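Local coordinates for AP205 bacteriophage COAT protein (Acinetobacter phage ap205, PDB 5FS4), which forms, as paired subunits, the protein shell that encloses the genome of a small single-stranded RNA bacteriophage, at residues Y57-P62 against P75-S80; E45-S50 against S88-A93. The protein carries 2 engineered substitutions. One frame throughout, in Å; residues are numbered along the deposited sequence.

Contact 1: Y57-P62 against P75-S80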
loop_
_atom_site.group_PDB
_atom_site.type_symbol
_atom_site.label_atom_id
_atom_site.label_comp_id
_atom_site.label_asym_id
_atom_site.label_seq_id
_atom_site.Cartn_x
_atom_site.Cartn_y
_atom_site.Cartn_z
ATOM N N TYR B 57 -7.897 -3.365 -9.500
ATOM C CA TYR B 57 -8.619 -4.585 -9.944
ATOM C C TYR B 57 -10.100 -4.307 -9.962
ATOM O O TYR B 57 -10.650 -3.675 -9.023
ATOM C CB TYR B 57 -8.265 -5.804 -9.027
ATOM C CG TYR B 57 -8.559 -7.198 -9.630
ATOM C CD1 TYR B 57 -9.849 -7.711 -9.678
ATOM C CD2 TYR B 57 -7.522 -7.978 -10.189
ATOM C CE1 TYR B 57 -10.097 -8.949 -10.257
ATOM C CE2 TYR B 57 -7.759 -9.185 -10.777
ATOM C CZ TYR B 57 -9.035 -9.684 -10.799
ATOM O OH TYR B 57 -9.282 -10.895 -11.381
ATOM N N LYS B 58 -10.749 -4.811 -11.011
ATOM C CA LYS B 58 -12.181 -4.789 -11.159
ATOM C C LYS B 58 -12.741 -6.108 -10.722
ATOM O O LYS B 58 -12.708 -7.108 -11.449
ATOM C CB LYS B 58 -12.571 -4.439 -12.596
ATOM C CG LYS B 58 -12.015 -3.075 -13.032
ATOM C CD LYS B 58 -12.397 -1.939 -12.038
ATOM C CE LYS B 58 -13.192 -0.839 -12.707
ATOM N NZ LYS B 58 -12.223 -0.043 -13.547
ATOM N N ARG B 59 -13.315 -6.078 -9.525
ATOM C CA ARG B 59 -13.718 -7.274 -8.834
ATOM C C ARG B 59 -15.228 -7.418 -8.768
ATOM O O ARG B 59 -15.896 -6.560 -8.212
ATOM C CB ARG B 59 -13.153 -7.195 -7.410
ATOM C CG ARG B 59 -13.364 -8.427 -6.504
ATOM C CD ARG B 59 -12.526 -9.631 -6.865
ATOM N NE ARG B 59 -11.117 -9.343 -6.821
ATOM C CZ ARG B 59 -10.170 -10.138 -7.285
ATOM N NH1 ARG B 59 -10.477 -11.303 -7.800
ATOM N NH2 ARG B 59 -8.909 -9.738 -7.234
ATOM N N PRO B 60 -15.780 -8.535 -9.307
ATOM C CA PRO B 60 -17.208 -8.814 -9.210
ATOM C C PRO B 60 -17.708 -8.687 -7.770
ATOM O O PRO B 60 -17.095 -9.210 -6.843
ATOM C CB PRO B 60 -17.324 -10.282 -9.718
ATOM C CG PRO B 60 -16.105 -10.511 -10.514
ATOM C CD PRO B 60 -15.042 -9.711 -9.823
ATOM N N ALA B 61 -18.799 -7.961 -7.598
ATOM C CA ALA B 61 -19.474 -7.990 -6.331
ATOM C C ALA B 61 -19.933 -9.428 -6.063
ATOM O O ALA B 61 -20.182 -10.162 -7.026
ATOM C CB ALA B 61 -20.670 -7.038 -6.353
ATOM N N PRO B 62 -20.095 -9.838 -4.776
ATOM C CA PRO B 62 -20.588 -11.187 -4.482
ATOM C C PRO B 62 -22.016 -11.415 -4.999
ATOM O O PRO B 62 -22.789 -10.480 -5.007
ATOM C CB PRO B 62 -20.545 -11.239 -2.936
ATOM C CG PRO B 62 -19.554 -10.196 -2.551
ATOM C CD PRO B 62 -19.731 -9.115 -3.544
ATOM N N PRO B 75 -21.987 -6.952 -11.422
ATOM C CA PRO B 75 -21.112 -5.858 -11.861
ATOM C C PRO B 75 -19.822 -5.820 -11.036
ATOM O O PRO B 75 -19.798 -6.426 -9.941
ATOM C CB PRO B 75 -21.933 -4.605 -11.581
ATOM C CG PRO B 75 -22.885 -5.026 -10.507
ATOM C CD PRO B 75 -23.205 -6.463 -10.758
ATOM N N ASN B 76 -18.815 -5.076 -11.504
ATOM C CA ASN B 76 -17.542 -4.978 -10.749
ATOM C C ASN B 76 -17.433 -3.722 -9.933
ATOM O O ASN B 76 -17.853 -2.651 -10.336
ATOM C CB ASN B 76 -16.325 -5.041 -11.662
ATOM C CG ASN B 76 -16.290 -6.301 -12.504
ATOM O OD1 ASN B 76 -16.563 -7.374 -12.031
ATOM N ND2 ASN B 76 -15.894 -6.165 -13.741
ATOM N N GLU B 77 -16.787 -3.892 -8.799
ATOM C CA GLU B 77 -16.260 -2.812 -7.994
ATOM C C GLU B 77 -14.858 -2.538 -8.384
ATOM O O GLU B 77 -14.237 -3.305 -9.081
ATOM C CB GLU B 77 -16.321 -3.167 -6.481
ATOM C CG GLU B 77 -15.395 -4.283 -5.977
ATOM C CD GLU B 77 -15.158 -4.201 -4.471
ATOM O OE1 GLU B 77 -15.130 -3.076 -3.920
ATOM O OE2 GLU B 77 -14.981 -5.283 -3.827
ATOM N N ASN B 78 -14.360 -1.406 -7.923
ATOM C CA ASN B 78 -12.977 -1.053 -8.120
ATOM C C ASN B 78 -12.197 -1.246 -6.792
ATOM O O ASN B 78 -12.479 -0.588 -5.824
ATOM C CB ASN B 78 -12.896 0.387 -8.654
ATOM C CG ASN B 78 -11.483 0.834 -8.891
ATOM O OD1 ASN B 78 -10.563 0.470 -8.118
ATOM N ND2 ASN B 78 -11.251 1.498 -10.002
ATOM N N GLN B 79 -11.294 -2.222 -6.769
ATOM C CA GLN B 79 -10.371 -2.444 -5.671
ATOM C C GLN B 79 -9.113 -1.668 -6.002
ATOM O O GLN B 79 -8.417 -2.029 -6.949
ATOM C CB GLN B 79 -10.038 -3.946 -5.549
ATOM C CG GLN B 79 -11.202 -4.781 -4.990
ATOM C CD GLN B 79 -10.863 -6.232 -4.799
ATOM O OE1 GLN B 79 -10.194 -6.851 -5.658
ATOM N NE2 GLN B 79 -11.373 -6.823 -3.704
ATOM N N SER B 80 -8.796 -0.632 -5.196
ATOM C CA SER B 80 -7.608 0.216 -5.480
ATOM C C SER B 80 -6.703 0.298 -4.290
ATOM O O SER B 80 -7.193 0.416 -3.167
ATOM C CB SER B 80 -7.959 1.634 -5.920
ATOM O OG SER B 80 -8.390 1.623 -7.291
HETATM O O HOH W 1 -13.593 2.252 -11.670
#

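Contact 2: E45-S50 against S88-A93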
loop_
_atom_site.group_PDB
_atom_site.type_symbol
_atom_site.label_atom_id
_atom_site.label_comp_id
_atom_site.label_asym_id
_atom_site.label_seq_id
_atom_site.Cartn_x
_atom_site.Cartn_y
_atom_site.Cartn_z
ATOM N N GLU B 45 20.999 20.435 1.196
ATOM C CA GLU B 45 20.554 20.176 -0.167
ATOM C C GLU B 45 20.414 18.678 -0.521
ATOM O O GLU B 45 21.417 17.949 -0.617
ATOM C CB GLU B 45 21.492 20.845 -1.150
ATOM C CG GLU B 45 20.952 20.882 -2.579
ATOM C CD GLU B 45 21.018 22.259 -3.244
ATOM O OE1 GLU B 45 21.545 23.236 -2.648
ATOM O OE2 GLU B 45 20.505 22.370 -4.385
ATOM N N LEU B 46 19.166 18.237 -0.737
ATOM C CA LEU B 46 18.833 16.830 -1.004
ATOM C C LEU B 46 18.179 16.679 -2.372
ATOM O O LEU B 46 17.628 17.644 -2.902
ATOM C CB LEU B 46 17.848 16.328 0.065
ATOM C CG LEU B 46 18.467 16.340 1.469
ATOM C CD1 LEU B 46 17.498 15.841 2.524
ATOM C CD2 LEU B 46 19.748 15.519 1.537
ATOM N N ASN B 47 18.224 15.459 -2.906
ATOM C CA ASN B 47 17.454 15.072 -4.100
ATOM C C ASN B 47 16.204 14.251 -3.747
ATOM O O ASN B 47 16.273 13.022 -3.573
ATOM C CB ASN B 47 18.362 14.283 -5.035
ATOM C CG ASN B 47 19.426 15.129 -5.640
ATOM O OD1 ASN B 47 20.548 15.107 -5.185
ATOM N ND2 ASN B 47 19.078 15.918 -6.622
ATOM N N ASN B 48 15.063 14.900 -3.625
ATOM C CA ASN B 48 13.886 14.193 -3.120
ATOM C C ASN B 48 13.305 13.311 -4.225
ATOM O O ASN B 48 13.301 13.693 -5.436
ATOM C CB ASN B 48 12.781 15.107 -2.605
ATOM C CG ASN B 48 11.745 14.336 -1.795
ATOM O OD1 ASN B 48 12.014 13.907 -0.636
ATOM N ND2 ASN B 48 10.588 14.074 -2.401
ATOM N N VAL B 49 12.804 12.148 -3.835
ATOM C CA VAL B 49 12.106 11.331 -4.782
ATOM C C VAL B 49 10.741 11.037 -4.206
ATOM O O VAL B 49 10.641 10.602 -3.069
ATOM C CB VAL B 49 12.871 10.024 -5.071
ATOM C CG1 VAL B 49 12.076 9.163 -6.054
ATOM C CG2 VAL B 49 14.271 10.281 -5.630
ATOM N N SER B 50 9.683 11.257 -4.986
ATOM C CA SER B 50 8.352 10.829 -4.620
ATOM C C SER B 50 7.910 9.829 -5.677
ATOM O O SER B 50 7.898 10.147 -6.931
ATOM C CB SER B 50 7.415 12.041 -4.619
ATOM O OG SER B 50 6.120 11.690 -4.202
ATOM N N SER B 88 14.542 11.552 0.392
ATOM C CA SER B 88 15.740 11.873 -0.430
ATOM C C SER B 88 16.400 10.574 -0.883
ATOM O O SER B 88 16.389 9.550 -0.174
ATOM C CB SER B 88 16.723 12.728 0.380
ATOM O OG SER B 88 17.344 11.901 1.369
ATOM N N ALA B 89 16.976 10.596 -2.064
ATOM C CA ALA B 89 17.816 9.473 -2.520
ATOM C C ALA B 89 19.029 9.242 -1.594
ATOM O O ALA B 89 19.537 8.109 -1.485
ATOM C CB ALA B 89 18.252 9.747 -3.957
ATOM N N GLU B 90 19.484 10.288 -0.899
ATOM C CA GLU B 90 20.626 10.193 0.019
ATOM C C GLU B 90 20.371 9.236 1.189
ATOM O O GLU B 90 21.253 8.437 1.575
ATOM C CB GLU B 90 21.049 11.597 0.461
ATOM C CG GLU B 90 21.724 12.412 -0.671
ATOM C CD GLU B 90 20.782 13.173 -1.609
ATOM O OE1 GLU B 90 19.532 13.171 -1.465
ATOM O OE2 GLU B 90 21.297 13.838 -2.540
ATOM N N ASN B 91 19.140 9.229 1.687
ATOM C CA ASN B 91 18.783 8.324 2.778
ATOM C C ASN B 91 17.925 7.157 2.298
ATOM O O ASN B 91 17.078 6.650 3.048
ATOM C CB ASN B 91 18.083 9.075 3.908
ATOM C CG ASN B 91 18.995 10.025 4.657
ATOM O OD1 ASN B 91 20.121 9.696 4.987
ATOM N ND2 ASN B 91 18.467 11.193 4.995
ATOM N N LEU B 92 18.169 6.698 1.082
ATOM C CA LEU B 92 17.355 5.628 0.513
ATOM C C LEU B 92 17.450 4.389 1.364
ATOM O O LEU B 92 16.461 3.698 1.538
ATOM C CB LEU B 92 17.744 5.272 -0.926
ATOM C CG LEU B 92 16.890 4.138 -1.551
ATOM C CD1 LEU B 92 15.386 4.454 -1.575
ATOM C CD2 LEU B 92 17.426 3.861 -2.980
ATOM N N ALA B 93 18.627 4.099 1.922
ATOM C CA ALA B 93 18.757 2.859 2.688
ATOM C C ALA B 93 17.769 2.818 3.887
ATOM O O ALA B 93 17.127 1.789 4.174
ATOM C CB ALA B 93 20.199 2.625 3.157
#

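Contact 1: Y57-P62 against P75-S80
R59 and Q79 meet across two antiparallel strands, and their side chains share one sheet face with Y57 and E77. The R59 chain leaves with CG anti to the backbone N (chi1 -175°), then bends twice, so that NE comes down on the Q79 amide; NE to Q79 OE1 measures 2.9 Å in a nearly straight bond. OE1 lies in the guanidinium plane, whereas NE stands above the plane of the amide, the two groups being turned 65° apart. Y57 holds the guanidinium from one face: R59 NH2 sits 3.2 Å above the ring plane, over its centre, a cation-pi arrangement within the strand. On the same sheet face, E77 CG packs on R59 CB at 3.9 Å. The outer ends turn to the second subunit, where R59 makes a salt bridge with E98, Y57 OH bonds D130, and the E77 carboxylate takes bonds from S88 and N91. On the other face K58 and N78 have no direct bond and share one water, which accepts from N78 ND2 and weakly from K58 NZ; K58 CD lies 3.7 Å from E77 O. N76 OD1 lies alongside the P60 ring, 3.5 Å from CG. Reciprocal backbone bonds join Y57 with Q79 and R59 with E77; past P60, which has no N-H to give, A61 N reaches P75 O at 3.0 Å. This is the loop-side end of a beta hairpin; its strand 76-88 is an outermost strand of the chain's antiparallel sheet, which runs on into the second subunit through S80, as in the coat-protein dimers of small RNA phages.

Contact 2: E45-S50 against S88-A93
The far end of the paired strands 47-60 and 76-88, where the chain leaves the sheet through a type I turn (A89 to L92) and enters helix 92-111, is fastened here by the turn's own carboxylate. E90 bends at chi2 (86°) and swings its carboxylate back over the start of strand 47-60. There the backbone N of N47 meets OE1 of E90 on the syn side at 3.0 Å, 17° out of the carboxylate plane, with a weak second approach to OE2. The N47 amide runs nearly coplanar with this carboxylate. L46 lies on the other flank of the carboxylate from the N47 side chain: its CD2 lies 3.8 Å from E90 OE1, while its CB rests 3.8 Å from S88 CB. Backbone pairing ends at the N48-S88 bridge, just beside which A89 N donates to N47 O at 2.9 Å. V49 and A89 touch lightly, and both also pack on R36 of strand 28-38 and on the second subunit, at G116 and L117 respectively. The S88 hydroxyl bonds E77 of the second subunit, the same carboxylate that N91 ND2 reaches. S88 also shapes its own turn: OG sits between its backbone N and carbonyl carbon (chi1 73°), a position from which it accepts the N-H of N91 at 3.2 Å, an ST motif.

Overall arrangement
Contacts 1 and 2 lie at opposite ends of the neighbouring strands 47-60 and 76-88, contact 2 joining strand 47-60 mainly to the turn that leads into helix 92-111. Their centres are 36 Å apart and their nearest atoms about 17 Å; along the chain contact 1 is nested inside the loop closed by contact 2. Each is partly buried, contact 2 farther from the chain's centre (22 Å against 15 Å, centre to centre), on the opposite side of it. Contact 1 is a regular backbone ladder with a polar face, contact 2 a smaller join where pairing runs out and a carboxylate takes over from a carbonyl. Both touch the second subunit, and the two ends of the hairpin meet across subunits.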